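Low molecular weight phosphotyrosine protein phosphatase 1 (Drosophila melanogaster, PDB 7CUY) probably hydrolyses phosphotyrosine on proteins, along with low-molecular-weight aryl phosphates and acyl phosphates, as a cytoplasmic low molecular weight protein tyrosine phosphatase. Local coordinates at residues K4-C9 / D82-M87; I18-M23 / V37-I42. All blocks are in the same frame, centred on the assembly; numbering follows the deposited sequence.

Contact 1 of 2, residues K4-C9 / D82-M87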
# COMPACT_ATOMS: atom_id res chain seq x y z
N LYS A 4 -0.42 -12.90 -4.01
CA LYS A 4 -0.80 -11.59 -4.53
C LYS A 4 -1.12 -10.65 -3.37
O LYS A 4 -1.91 -11.00 -2.49
CB LYS A 4 -1.98 -11.73 -5.48
CG LYS A 4 -1.59 -12.39 -6.81
CD LYS A 4 -2.73 -12.38 -7.81
CE LYS A 4 -2.37 -13.11 -9.11
NZ LYS A 4 -3.31 -14.23 -9.44
N VAL A 5 -0.52 -9.46 -3.40
CA VAL A 5 -0.66 -8.43 -2.37
C VAL A 5 -1.25 -7.18 -3.01
O VAL A 5 -0.80 -6.77 -4.09
CB VAL A 5 0.70 -8.09 -1.71
CG1 VAL A 5 0.59 -6.83 -0.84
CG2 VAL A 5 1.21 -9.24 -0.87
N LEU A 6 -2.24 -6.57 -2.36
CA LEU A 6 -2.91 -5.36 -2.86
C LEU A 6 -2.82 -4.26 -1.81
O LEU A 6 -3.32 -4.43 -0.69
CB LEU A 6 -4.37 -5.64 -3.20
CG LEU A 6 -5.18 -4.49 -3.82
CD1 LEU A 6 -4.62 -4.09 -5.20
CD2 LEU A 6 -6.67 -4.85 -3.92
N MET A 7 -2.19 -3.14 -2.15
CA MET A 7 -2.14 -2.00 -1.23
C MET A 7 -3.29 -1.04 -1.50
O MET A 7 -3.50 -0.63 -2.64
CB MET A 7 -0.82 -1.24 -1.35
CG MET A 7 0.40 -2.12 -1.18
SD MET A 7 0.56 -2.75 0.49
CE MET A 7 2.26 -3.41 0.43
N ILE A 8 -4.01 -0.63 -0.45
CA ILE A 8 -5.20 0.21 -0.56
C ILE A 8 -5.00 1.46 0.27
O ILE A 8 -4.57 1.38 1.43
CB ILE A 8 -6.46 -0.53 -0.05
CG1 ILE A 8 -6.75 -1.79 -0.88
CG2 ILE A 8 -7.67 0.39 0.02
CD1 ILE A 8 -6.80 -1.52 -2.36
N CYS A 9 -5.35 2.62 -0.28
CA CYS A 9 -5.57 3.79 0.55
C CYS A 9 -6.83 4.48 0.04
O CYS A 9 -7.57 3.93 -0.79
CB CYS A 9 -4.34 4.70 0.59
SG CYS A 9 -3.90 5.46 -0.99
N ASP A 82 -4.32 -12.45 -1.96
CA ASP A 82 -4.14 -13.15 -0.70
C ASP A 82 -4.09 -12.19 0.47
O ASP A 82 -4.55 -12.53 1.56
CB ASP A 82 -2.85 -13.96 -0.76
CG ASP A 82 -2.82 -14.88 -1.93
OD1 ASP A 82 -3.44 -15.96 -1.84
OD2 ASP A 82 -2.21 -14.52 -2.97
N TYR A 83 -3.57 -10.99 0.24
CA TYR A 83 -3.38 -9.98 1.27
C TYR A 83 -3.86 -8.65 0.73
O TYR A 83 -3.44 -8.24 -0.35
CB TYR A 83 -1.90 -9.88 1.66
CG TYR A 83 -1.33 -11.21 2.09
CD1 TYR A 83 -1.60 -11.71 3.36
CD2 TYR A 83 -0.54 -11.96 1.23
CE1 TYR A 83 -1.08 -12.94 3.77
CE2 TYR A 83 -0.02 -13.18 1.61
CZ TYR A 83 -0.29 -13.67 2.89
OH TYR A 83 0.23 -14.89 3.28
N ILE A 84 -4.72 -7.97 1.48
CA ILE A 84 -5.13 -6.61 1.17
C ILE A 84 -4.80 -5.73 2.37
O ILE A 84 -5.21 -6.04 3.49
CB ILE A 84 -6.63 -6.54 0.82
CG1 ILE A 84 -6.93 -7.48 -0.35
CG2 ILE A 84 -7.00 -5.13 0.46
CD1 ILE A 84 -8.30 -7.34 -0.94
N PHE A 85 -4.06 -4.65 2.13
CA PHE A 85 -3.54 -3.77 3.17
C PHE A 85 -4.22 -2.40 3.13
O PHE A 85 -4.21 -1.73 2.10
CB PHE A 85 -2.03 -3.54 3.01
CG PHE A 85 -1.17 -4.72 3.41
CD1 PHE A 85 -0.84 -4.93 4.74
CD2 PHE A 85 -0.67 -5.58 2.46
CE1 PHE A 85 -0.02 -5.99 5.11
CE2 PHE A 85 0.14 -6.65 2.82
CZ PHE A 85 0.46 -6.86 4.14
N GLY A 86 -4.75 -1.95 4.29
CA GLY A 86 -5.10 -0.56 4.45
C GLY A 86 -3.96 0.22 5.07
O GLY A 86 -3.02 -0.35 5.62
N MET A 87 -4.04 1.54 4.99
CA MET A 87 -3.01 2.39 5.57
C MET A 87 -3.38 2.93 6.96
O MET A 87 -2.47 3.16 7.77
CB MET A 87 -2.71 3.57 4.64
CG MET A 87 -2.31 3.15 3.23
SD MET A 87 -0.74 2.27 3.18
CE MET A 87 -1.22 0.73 2.44

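Contact 2 of 2, residues I18-M23 / V37-I42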
# COMPACT_ATOMS: atom_id res chain seq x y z
N ILE A 18 3.18 4.45 -3.09
CA ILE A 18 4.47 4.30 -2.43
C ILE A 18 4.60 2.90 -1.86
O ILE A 18 5.59 2.21 -2.09
CB ILE A 18 4.63 5.38 -1.34
CG1 ILE A 18 4.86 6.77 -1.96
CG2 ILE A 18 5.74 5.03 -0.35
CD1 ILE A 18 4.75 7.92 -0.93
N ALA A 19 3.57 2.45 -1.11
CA ALA A 19 3.61 1.13 -0.50
C ALA A 19 3.73 0.04 -1.56
O ALA A 19 4.43 -0.96 -1.37
CB ALA A 19 2.37 0.91 0.37
N GLU A 20 3.06 0.22 -2.70
CA GLU A 20 3.21 -0.75 -3.78
C GLU A 20 4.63 -0.75 -4.32
O GLU A 20 5.22 -1.81 -4.53
CB GLU A 20 2.22 -0.44 -4.90
CG GLU A 20 2.42 -1.36 -6.10
CD GLU A 20 1.69 -0.89 -7.32
OE1 GLU A 20 1.04 0.18 -7.26
OE2 GLU A 20 1.73 -1.61 -8.32
N VAL A 21 5.20 0.43 -4.56
CA VAL A 21 6.54 0.48 -5.14
C VAL A 21 7.57 -0.02 -4.13
O VAL A 21 8.53 -0.73 -4.48
CB VAL A 21 6.85 1.90 -5.63
CG1 VAL A 21 8.33 2.04 -5.93
CG2 VAL A 21 6.04 2.24 -6.87
N VAL A 22 7.41 0.35 -2.85
CA VAL A 22 8.35 -0.11 -1.84
C VAL A 22 8.27 -1.62 -1.68
O VAL A 22 9.30 -2.29 -1.52
CB VAL A 22 8.11 0.64 -0.51
CG1 VAL A 22 8.86 -0.02 0.62
CG2 VAL A 22 8.53 2.10 -0.63
N MET A 23 7.06 -2.19 -1.76
CA MET A 23 6.94 -3.64 -1.59
C MET A 23 7.65 -4.37 -2.73
O MET A 23 8.36 -5.36 -2.50
CB MET A 23 5.47 -4.05 -1.50
CG MET A 23 5.21 -5.53 -1.16
SD MET A 23 5.44 -5.94 0.60
CE MET A 23 7.03 -6.69 0.54
N VAL A 37 2.40 -7.57 -6.71
CA VAL A 37 1.94 -6.43 -5.92
C VAL A 37 1.16 -5.48 -6.82
O VAL A 37 1.58 -5.20 -7.94
CB VAL A 37 3.11 -5.69 -5.25
CG1 VAL A 37 2.60 -4.73 -4.19
CG2 VAL A 37 4.13 -6.68 -4.65
N ASP A 38 0.04 -4.96 -6.32
CA ASP A 38 -0.81 -4.01 -7.03
C ASP A 38 -1.28 -3.00 -5.99
O ASP A 38 -1.03 -3.18 -4.79
CB ASP A 38 -1.96 -4.74 -7.72
CG ASP A 38 -2.73 -3.87 -8.74
OD1 ASP A 38 -2.17 -2.89 -9.27
OD2 ASP A 38 -3.91 -4.21 -9.03
N SER A 39 -1.93 -1.92 -6.43
CA SER A 39 -2.55 -1.01 -5.48
C SER A 39 -3.87 -0.49 -6.05
O SER A 39 -4.08 -0.53 -7.26
CB SER A 39 -1.62 0.16 -5.09
OG SER A 39 -1.34 0.98 -6.22
N ALA A 40 -4.76 -0.01 -5.18
CA ALA A 40 -6.01 0.56 -5.68
C ALA A 40 -6.63 1.47 -4.62
O ALA A 40 -6.16 1.55 -3.48
CB ALA A 40 -7.00 -0.53 -6.11
N ALA A 41 -7.73 2.13 -5.01
CA ALA A 41 -8.36 3.20 -4.25
C ALA A 41 -9.72 2.76 -3.71
O ALA A 41 -10.46 2.06 -4.40
CB ALA A 41 -8.58 4.45 -5.12
N ILE A 42 -10.03 3.18 -2.47
CA ILE A 42 -11.41 3.12 -1.98
C ILE A 42 -12.31 4.01 -2.83
O ILE A 42 -13.30 3.55 -3.42
CB ILE A 42 -11.51 3.54 -0.49
CG1 ILE A 42 -10.67 2.66 0.45
CG2 ILE A 42 -12.98 3.54 -0.00
CD1 ILE A 42 -11.16 1.24 0.60
O HOH W 1 3.35 -3.82 -9.30
O HOH W 2 -0.09 -1.85 -10.24

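Contact 1 of 2, residues K4-C9 / D82-M87
Asp82 and Lys4 grip each other through side chain and backbone where the two strands begin to pair. The carboxylate OD2 of Asp82 takes the Lys4 backbone N at 2.6 Å through its anti lone pair, while Lys4 O accepts from two donors, Asp82 N at 2.9 Å and Tyr83 N. With CG anti to the carbonyl carbon (chi1 -55°), Asp82 brings OD2 up to Lys4 N. Replacing Asp82 by alanine removes the carboxylate, and Lys4 N would probably lose its acceptor here, leaving the pairing at this end to the two backbone bonds on Lys4 O. Beyond it the ladder is regular and parallel: Leu6 N donates to Tyr83 O, Phe85 N to Leu6 O, and Ile8 N to Phe85 O. Side chains alternate between the two faces of the sheet. On one, Val5 CG1 lies at the edge of the Phe85 ring, 3.7 Å from CE2. Met7 SD rests against Phe85 CD2 in an oblique Met-aromatic contact, 4.6 Å from the ring centroid. The opposite face carries Leu6 and Ile84, and Ile84 CG2 meets Ile8 CG1 at 3.6 Å. At the far end Met87 CG comes within 3.7 Å of Cys9 CB, and the Met87 side chain also touches Arg15. Strand 3-9 thus delivers Cys9, the probable nucleophile, to the P-loop that runs to Arg15 (C-X5-R), as in related phosphatases; a bound HEPES lies beside Cys9. The axes run 4.7 Å apart at 20°. Strand 35-41 pairs with the other edge of strand 3-9, and strand 106-109 lies beyond 83-86; on the Val5 and Met7 face, Phe148 of helix 132-153 sets its ring edge-to-face with Tyr83 and Phe85, and helix 15-29 packs on Met7.

Contact 2 of 2, residues I18-M23 / V37-I42
Glu20 slides past Val37 in the opposite direction, its CG 3.9 Å from Val37 CG1, and its CB packs on Ser39 CB. Because CG is anti to the backbone N (chi1 175°) and the chain continues extended, the carboxylate reaches the strand. There Ser39 OG donates to Glu20 OE1 at 2.7 Å, arriving from above the carboxylate plane, 43° out of it; the same OG also hydrogen-bonds to Asn12 ND2. The other oxygen, OE2, is linked to the strand through two waters: one, 2.9 Å from Glu20 OE2, also donates to Val37 O, and the second bridges Glu20 OE2 to Asp38 OD1. That second water mediates between two acidic groups whose OE2 and OD1 are 4.2 Å apart; Asp38 has a salt bridge to Arg71 through OD2, which probably eases the repulsion. Deeper in, Met23 CG meets Val37 CG2 at 3.8 Å, the two side chains crossing at about a right angle. The segments run antiparallel at 177°, with axes 7.7 Å apart, as in a beta-alpha-beta unit: strand 3-9 leads into helix 15-29, which runs back so that strand 35-41 lies parallel to strand 3-9. Val24 and Leu27 continue the helix's cover of Val37, and helix 132-153 packs against Val22 and Met23.

Contact 1 includes strand 3-9 and joins it to strand 83-86; contact 2 lies beside it, where helix 15-29 packs on the other neighbouring strand, 35-41. Met7 N lies 2.9 Å from Asp38 O and Met7 O 2.9 Å from Ala40 N, probable hydrogen bonds joining the two. Contact 1 belongs to the core, nine of its twelve touching residues being buried, against two of five in contact 2, and it is also larger, 546 Å² against 238 Å². It relies on a continuous backbone ladder with apolar side chains on both faces. Contact 2 has no backbone bond between its segments and uses a carboxylate, a hydroxyl and bridging waters beside a small apolar patch.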